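Local atomic coordinates of Lmo0740 protein (Listeria monocytogenes, PDB entry 4RFA), a protein that probably regulates transcription, most likely as an activator of the Crp family that pairs a cyclic nucleotide-binding-like domain with a DNA-binding domain. Residues 155-160 / 188-193; 185-188 / 193-196. All coordinates share one frame; numbering follows the deposited sequence.

Contact 1: 155-160 / 188-193; sequences YMALEN and RYCRTT
Ala157 of helix 150-165 makes the apolar part of this contact with Tyr189 and Cys190, in and just after helix 183-189. Its methyl group meets two partners at once. CB lies 3.6 Å from Tyr189 CE2, and Tyr189 CD2 is equally near, so it meets the CD2-CE2 bond obliquely. CB also lies 3.5 Å from Cys190 SG. The two backbones come nearest here, with Ala157 CA and Cys190 CA 6.5 Å apart. The ring reaches the helix because Tyr189 CG is anti to its backbone N (chi1 178°). Ala157 O lies at the ring edge, in the ring plane. Beyond the two segments, Leu142, Leu161 and Phe75 also pack on Tyr189.

Helix 183-189 is probably the first helix of the helix-turn-helix in a C-terminal domain of winged-helix type, as in other Crp-like regulators. Helix 150-165 lies against it as part of the same domain core. The contact thus joins the start of the turn to that supporting helix.

The polar part is one hydrogen bond. Asn160 ND2 donates to Tyr189 OH at 3.3 Å, with an N-H...O angle of 155°. The hydroxyl lies close to the amide plane, but the amide and ring planes are 73° apart. Asn160 CB is also only 3.4 Å from Tyr189 OH, so the end of the tyrosine is held by a bond and by packing together.

The backbone beyond Tyr189 turns sharply. Arg191, with a positive phi, is the first residue to leave helical geometry, in a Schellman motif. One bond of this turn, from Arg191 N to Arg188 O, is weak at 3.3 Å. Cys190 O accepts a hydrogen bond from Arg153 NE, one turn before Ala157 on its helix.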
ATOM      1  N   TYR A 155     -13.561  10.508  11.166  1.00 38.62           N
ATOM      2  CA  TYR A 155     -13.983  11.207   9.941  1.00 40.64           C
ATOM      3  C   TYR A 155     -13.362  10.594   8.719  1.00 42.22           C
ATOM      4  O   TYR A 155     -14.027  10.393   7.718  1.00 43.15           O
ATOM      5  CB  TYR A 155     -13.553  12.676  10.013  1.00 47.58           C
ATOM      6  CG  TYR A 155     -14.612  13.606  10.631  1.00 46.57           C
ATOM      7  CD1 TYR A 155     -15.724  13.965   9.897  1.00 51.31           C
ATOM      8  CD2 TYR A 155     -14.479  14.131  11.904  1.00 50.44           C
ATOM      9  CE1 TYR A 155     -16.693  14.826  10.396  1.00 52.62           C
ATOM     10  CE2 TYR A 155     -15.430  15.017  12.415  1.00 52.46           C
ATOM     11  CZ  TYR A 155     -16.549  15.330  11.651  1.00 53.51           C
ATOM     12  OH  TYR A 155     -17.542  16.170  12.072  1.00 63.06           O
HETATM   13  N   MSE A 156     -12.049  10.361   8.784  1.00 42.01           N
HETATM   14  CA  MSE A 156     -11.300   9.864   7.649  1.00 43.65           C
HETATM   15  C   MSE A 156     -11.755   8.470   7.358  1.00 43.38           C
HETATM   16  O   MSE A 156     -11.912   8.148   6.203  1.00 41.34           O
HETATM   17  CB  MSE A 156      -9.774   9.794   7.883  1.00 43.72           C
HETATM   18  CG  MSE A 156      -9.222  11.208   7.978  1.00 55.18           C
HETATM   19 SE   MSE A 156      -7.333  11.181   8.615  1.00 67.96          SE
HETATM   20  CE  MSE A 156      -6.693  10.402   6.941  1.00 63.73           C
ATOM     21  N   ALA A 157     -11.940   7.632   8.383  1.00 37.71           N
ATOM     22  CA  ALA A 157     -12.493   6.298   8.153  1.00 38.50           C
ATOM     23  C   ALA A 157     -13.859   6.347   7.419  1.00 37.80           C
ATOM     24  O   ALA A 157     -14.105   5.635   6.453  1.00 39.11           O
ATOM     25  CB  ALA A 157     -12.636   5.556   9.468  1.00 36.69           C
ATOM     26  N   LEU A 158     -14.795   7.110   7.948  1.00 40.44           N
ATOM     27  CA  LEU A 158     -16.139   7.082   7.407  1.00 41.63           C
ATOM     28  C   LEU A 158     -16.136   7.625   6.009  1.00 46.83           C
ATOM     29  O   LEU A 158     -16.904   7.162   5.159  1.00 48.32           O
ATOM     30  CB  LEU A 158     -17.078   7.903   8.272  1.00 43.61           C
ATOM     31  CG  LEU A 158     -17.492   7.197   9.548  1.00 43.24           C
ATOM     32  CD1 LEU A 158     -18.207   8.161  10.476  1.00 49.72           C
ATOM     33  CD2 LEU A 158     -18.348   5.962   9.265  1.00 45.39           C
ATOM     34  N   GLU A 159     -15.214   8.541   5.722  1.00 47.53           N
ATOM     35  CA  GLU A 159     -15.054   8.989   4.357  1.00 51.52           C
ATOM     36  C   GLU A 159     -14.441   7.944   3.427  1.00 48.84           C
ATOM     37  O   GLU A 159     -14.853   7.864   2.256  1.00 50.28           O
ATOM     38  CB  GLU A 159     -14.269  10.327   4.272  1.00 52.90           C
ATOM     39  CG  GLU A 159     -13.693  10.613   2.910  1.00 57.19           C
ATOM     40  CD  GLU A 159     -12.778  11.841   2.862  1.00 71.60           C
ATOM     41  OE1 GLU A 159     -13.165  12.925   3.348  1.00 65.42           O
ATOM     42  OE2 GLU A 159     -11.667  11.712   2.292  1.00 79.56           O
ATOM     43  N   ASN A 160     -13.397   7.251   3.883  1.00 45.17           N
ATOM     44  CA  ASN A 160     -12.740   6.220   3.108  1.00 45.32           C
ATOM     45  C   ASN A 160     -13.794   5.149   2.784  1.00 45.89           C
ATOM     46  O   ASN A 160     -13.876   4.623   1.669  1.00 47.11           O
ATOM     47  CB  ASN A 160     -11.646   5.470   3.907  1.00 50.34           C
ATOM     48  CG  ASN A 160     -10.345   6.287   4.193  1.00 55.79           C
ATOM     49  OD1 ASN A 160     -10.052   7.315   3.597  1.00 55.21           O
ATOM     50  ND2 ASN A 160      -9.521   5.740   5.083  1.00 57.48           N
ATOM     51  N   ARG A 188     -12.598  -0.964  15.384  1.00 45.41           N
ATOM     52  CA  ARG A 188     -11.444  -1.734  15.001  1.00 39.89           C
ATOM     53  C   ARG A 188     -10.738  -1.094  13.828  1.00 40.53           C
ATOM     54  O   ARG A 188      -9.495  -1.071  13.807  1.00 38.96           O
ATOM     55  CB  ARG A 188     -11.812  -3.174  14.715  1.00 43.04           C
ATOM     56  CG  ARG A 188     -12.337  -3.883  15.961  1.00 45.46           C
ATOM     57  CD  ARG A 188     -13.029  -5.168  15.620  1.00 46.23           C
ATOM     58  NE  ARG A 188     -12.100  -6.110  15.068  1.00 48.33           N
ATOM     59  CZ  ARG A 188     -12.475  -7.116  14.306  1.00 50.00           C
ATOM     60  NH1 ARG A 188     -13.773  -7.287  14.039  1.00 48.32           N
ATOM     61  NH2 ARG A 188     -11.564  -7.931  13.832  1.00 51.67           N
ATOM     62  N   TYR A 189     -11.494  -0.515  12.888  1.00 40.05           N
ATOM     63  CA  TYR A 189     -10.884   0.102  11.716  1.00 40.02           C
ATOM     64  C   TYR A 189     -10.246   1.433  12.080  1.00 44.24           C
ATOM     65  O   TYR A 189      -9.240   1.867  11.465  1.00 42.25           O
ATOM     66  CB  TYR A 189     -11.912   0.222  10.626  1.00 40.14           C
ATOM     67  CG  TYR A 189     -11.478   0.882   9.323  1.00 38.28           C
ATOM     68  CD1 TYR A 189     -10.523   0.332   8.490  1.00 36.37           C
ATOM     69  CD2 TYR A 189     -12.140   2.022   8.879  1.00 40.17           C
ATOM     70  CE1 TYR A 189     -10.207   0.912   7.256  1.00 37.44           C
ATOM     71  CE2 TYR A 189     -11.819   2.611   7.661  1.00 40.30           C
ATOM     72  CZ  TYR A 189     -10.849   2.056   6.860  1.00 38.36           C
ATOM     73  OH  TYR A 189     -10.585   2.727   5.707  1.00 44.44           O
ATOM     74  N   CYS A 190     -10.849   2.114  13.052  1.00 39.79           N
ATOM     75  CA  CYS A 190     -10.288   3.363  13.576  1.00 40.60           C
ATOM     76  C   CYS A 190      -9.186   3.173  14.599  1.00 39.89           C
ATOM     77  O   CYS A 190      -8.617   4.144  15.062  1.00 44.31           O
ATOM     78  CB  CYS A 190     -11.371   4.283  14.158  1.00 40.25           C
ATOM     79  SG  CYS A 190     -12.512   4.830  12.891  1.00 44.62           S
ATOM     80  N   ARG A 191      -8.939   1.924  14.954  0.50 44.01           N
ATOM     81  CA  ARG A 191      -7.895   1.573  15.884  0.50 44.24           C
ATOM     82  C   ARG A 191      -8.091   2.400  17.195  0.50 46.52           C
ATOM     83  O   ARG A 191      -7.247   3.203  17.619  0.50 46.99           O
ATOM     84  CB  ARG A 191      -6.539   1.706  15.141  0.50 46.11           C
ATOM     85  CG  ARG A 191      -6.537   1.067  13.707  0.50 46.47           C
ATOM     86  CD  ARG A 191      -5.124   1.041  13.110  0.50 49.93           C
ATOM     87  NE  ARG A 191      -4.809   0.696  11.683  0.50 47.89           N
ATOM     88  CZ  ARG A 191      -5.580   0.685  10.585  0.50 42.21           C
ATOM     89  NH1 ARG A 191      -6.861   1.005  10.597  0.50 33.25           N
ATOM     90  NH2 ARG A 191      -4.981   0.375   9.397  0.50 39.38           N
ATOM     91  N   THR A 192      -9.291   2.249  17.759  1.00 44.88           N
ATOM     92  CA  THR A 192      -9.659   2.782  19.065  1.00 45.94           C
ATOM     93  C   THR A 192     -10.714   1.872  19.756  1.00 51.79           C
ATOM     94  O   THR A 192     -11.019   0.810  19.262  1.00 48.02           O
ATOM     95  CB  THR A 192     -10.214   4.183  18.927  1.00 48.47           C
ATOM     96  OG1 THR A 192     -10.257   4.771  20.209  1.00 50.71           O
ATOM     97  CG2 THR A 192     -11.610   4.197  18.299  1.00 48.91           C
ATOM     98  N   THR A 193     -11.250   2.292  20.904  1.00 56.32           N
ATOM     99  CA  THR A 193     -12.168   1.445  21.694  1.00 58.85           C
ATOM    100  C   THR A 193     -13.605   1.734  21.351  1.00 54.30           C
ATOM    101  O   THR A 193     -13.922   2.740  20.722  1.00 55.55           O
ATOM    102  CB  THR A 193     -12.026   1.700  23.214  1.00 61.79           C
ATOM    103  OG1 THR A 193     -12.500   3.018  23.532  1.00 65.44           O
ATOM    104  CG2 THR A 193     -10.579   1.569  23.650  1.00 64.15           C
TER

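Contact 2: 185-188 / 193-196; sequences VLAR and TQPN
Ala187 meets Thr193 and Gln194 where the two helices of the probable helix-turn-helix come together. Helix 183-189 comes first. Helix 194-206 follows the short turn and, by its place in the Crp family fold, is probably the DNA recognition helix. The methyl of Ala187 points at the start of this second helix. Its CB lies 3.9 Å from Thr193 O and 4.2 Å from Gln194 CG. The small side chain lets the backbones come close, with Ala187 CA and Gln194 CA 5.7 Å apart. The touch is loose: the methyl meets a carbonyl oxygen and, a little farther off, a methylene. Ile197 extends the packing on Ala187 from the next turn of the second helix.

The side chain of Gln194 touches the first helix through CG. This atom lies beside the backbone N (chi1 -83°), which brings it to the Ala187 methyl. Farther out, OE1 hydrogen-bonds Gln183 NE2, so the amide ties the two helices at a second point.

Thr193 points its CB away from Ala187 and faces its own helix instead. With chi1 at 68°, OG1 sits between the backbone N and the carbonyl carbon, turned to the open end of the helix. It is the N-cap. Asn196 shares in this end, with its ND2 bonded to Thr192 OG1. The capping bond itself runs from Asn196 N to Thr193 OG1, at 3.2 Å and 148°.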
ATOM      1  N   VAL A 185     -16.937  -2.802  14.533  1.00 43.68           N
ATOM      2  CA  VAL A 185     -16.091  -2.845  13.366  1.00 41.62           C
ATOM      3  C   VAL A 185     -15.448  -1.459  13.109  1.00 44.70           C
ATOM      4  O   VAL A 185     -14.225  -1.357  12.891  1.00 39.67           O
ATOM      5  CB  VAL A 185     -16.864  -3.353  12.170  1.00 43.85           C
ATOM      6  CG1 VAL A 185     -16.091  -3.163  10.877  1.00 40.77           C
ATOM      7  CG2 VAL A 185     -17.260  -4.848  12.388  1.00 46.17           C
ATOM      8  N   LEU A 186     -16.252  -0.406  13.222  1.00 42.15           N
ATOM      9  CA  LEU A 186     -15.760   0.934  13.031  1.00 43.25           C
ATOM     10  C   LEU A 186     -14.648   1.193  13.985  1.00 43.44           C
ATOM     11  O   LEU A 186     -13.647   1.747  13.583  1.00 47.81           O
ATOM     12  CB  LEU A 186     -16.865   1.982  13.184  1.00 41.78           C
ATOM     13  CG  LEU A 186     -16.559   3.419  12.817  1.00 46.66           C
ATOM     14  CD1 LEU A 186     -16.178   3.493  11.352  1.00 49.66           C
ATOM     15  CD2 LEU A 186     -17.794   4.266  13.092  1.00 49.25           C
ATOM     16  N   ALA A 187     -14.809   0.789  15.241  1.00 44.60           N
ATOM     17  CA  ALA A 187     -13.772   0.974  16.216  1.00 43.62           C
ATOM     18  C   ALA A 187     -12.473   0.258  15.873  1.00 46.93           C
ATOM     19  O   ALA A 187     -11.365   0.776  16.127  1.00 47.57           O
ATOM     20  CB  ALA A 187     -14.220   0.525  17.575  1.00 45.61           C
ATOM     21  N   ARG A 188     -12.598  -0.964  15.384  1.00 45.41           N
ATOM     22  CA  ARG A 188     -11.444  -1.734  15.001  1.00 39.89           C
ATOM     23  C   ARG A 188     -10.738  -1.094  13.828  1.00 40.53           C
ATOM     24  O   ARG A 188      -9.495  -1.071  13.807  1.00 38.96           O
ATOM     25  CB  ARG A 188     -11.812  -3.174  14.715  1.00 43.04           C
ATOM     26  CG  ARG A 188     -12.337  -3.883  15.961  1.00 45.46           C
ATOM     27  CD  ARG A 188     -13.029  -5.168  15.620  1.00 46.23           C
ATOM     28  NE  ARG A 188     -12.100  -6.110  15.068  1.00 48.33           N
ATOM     29  CZ  ARG A 188     -12.475  -7.116  14.306  1.00 50.00           C
ATOM     30  NH1 ARG A 188     -13.773  -7.287  14.039  1.00 48.32           N
ATOM     31  NH2 ARG A 188     -11.564  -7.931  13.832  1.00 51.67           N
ATOM     32  N   THR A 193     -11.250   2.292  20.904  1.00 56.32           N
ATOM     33  CA  THR A 193     -12.168   1.445  21.694  1.00 58.85           C
ATOM     34  C   THR A 193     -13.605   1.734  21.351  1.00 54.30           C
ATOM     35  O   THR A 193     -13.922   2.740  20.722  1.00 55.55           O
ATOM     36  CB  THR A 193     -12.026   1.700  23.214  1.00 61.79           C
ATOM     37  OG1 THR A 193     -12.500   3.018  23.532  1.00 65.44           O
ATOM     38  CG2 THR A 193     -10.579   1.569  23.650  1.00 64.15           C
ATOM     39  N   GLN A 194     -14.494   0.864  21.777  1.00 55.46           N
ATOM     40  CA  GLN A 194     -15.894   1.070  21.473  1.00 59.71           C
ATOM     41  C   GLN A 194     -16.482   2.172  22.249  1.00 57.56           C
ATOM     42  O   GLN A 194     -17.231   2.957  21.678  1.00 63.76           O
ATOM     43  CB  GLN A 194     -16.712  -0.161  21.730  1.00 64.00           C
ATOM     44  CG  GLN A 194     -16.668  -1.112  20.580  1.00 63.10           C
ATOM     45  CD  GLN A 194     -17.971  -1.861  20.461  1.00 68.15           C
ATOM     46  OE1 GLN A 194     -19.033  -1.254  20.257  1.00 75.65           O
ATOM     47  NE2 GLN A 194     -17.910  -3.173  20.590  1.00 63.07           N
ATOM     48  N   PRO A 195     -16.183   2.240  23.556  1.00 62.15           N
ATOM     49  CA  PRO A 195     -16.789   3.350  24.279  1.00 66.50           C
ATOM     50  C   PRO A 195     -16.372   4.679  23.674  1.00 66.40           C
ATOM     51  O   PRO A 195     -17.132   5.629  23.684  1.00 68.11           O
ATOM     52  CB  PRO A 195     -16.257   3.179  25.718  1.00 68.20           C
ATOM     53  CG  PRO A 195     -15.953   1.719  25.826  1.00 66.51           C
ATOM     54  CD  PRO A 195     -15.403   1.369  24.457  1.00 64.49           C
ATOM     55  N   ASN A 196     -15.172   4.729  23.124  1.00 67.00           N
ATOM     56  CA  ASN A 196     -14.713   5.954  22.520  1.00 64.76           C
ATOM     57  C   ASN A 196     -15.402   6.206  21.180  1.00 58.03           C
ATOM     58  O   ASN A 196     -15.834   7.306  20.894  1.00 54.60           O
ATOM     59  CB  ASN A 196     -13.206   5.902  22.356  1.00 69.61           C
ATOM     60  CG  ASN A 196     -12.616   7.259  22.156  1.00 72.31           C
ATOM     61  OD1 ASN A 196     -13.214   8.257  22.540  1.00 81.08           O
ATOM     62  ND2 ASN A 196     -11.453   7.316  21.537  1.00 73.98           N
TER

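Contacts 1 and 2 have centres about 8 Å apart, and both use helix 183-189. Contact 1 sets this helix against helix 150-165, and contact 2 sets it against helix 194-206. They share Arg188 and Thr193 and meet directly in two places. In the turn, Thr192 N lies 3.0 Å from Ala187 O, a probable hydrogen bond. In the core, Leu158 CD2 packs 3.9 Å from Leu186 CD1. Arg188 also forms a salt bridge with Glu61, in the N-terminal beta-rich part of the chain. The shared helix is therefore joined to that part as well as to both neighbouring helices of the probable DNA-binding domain.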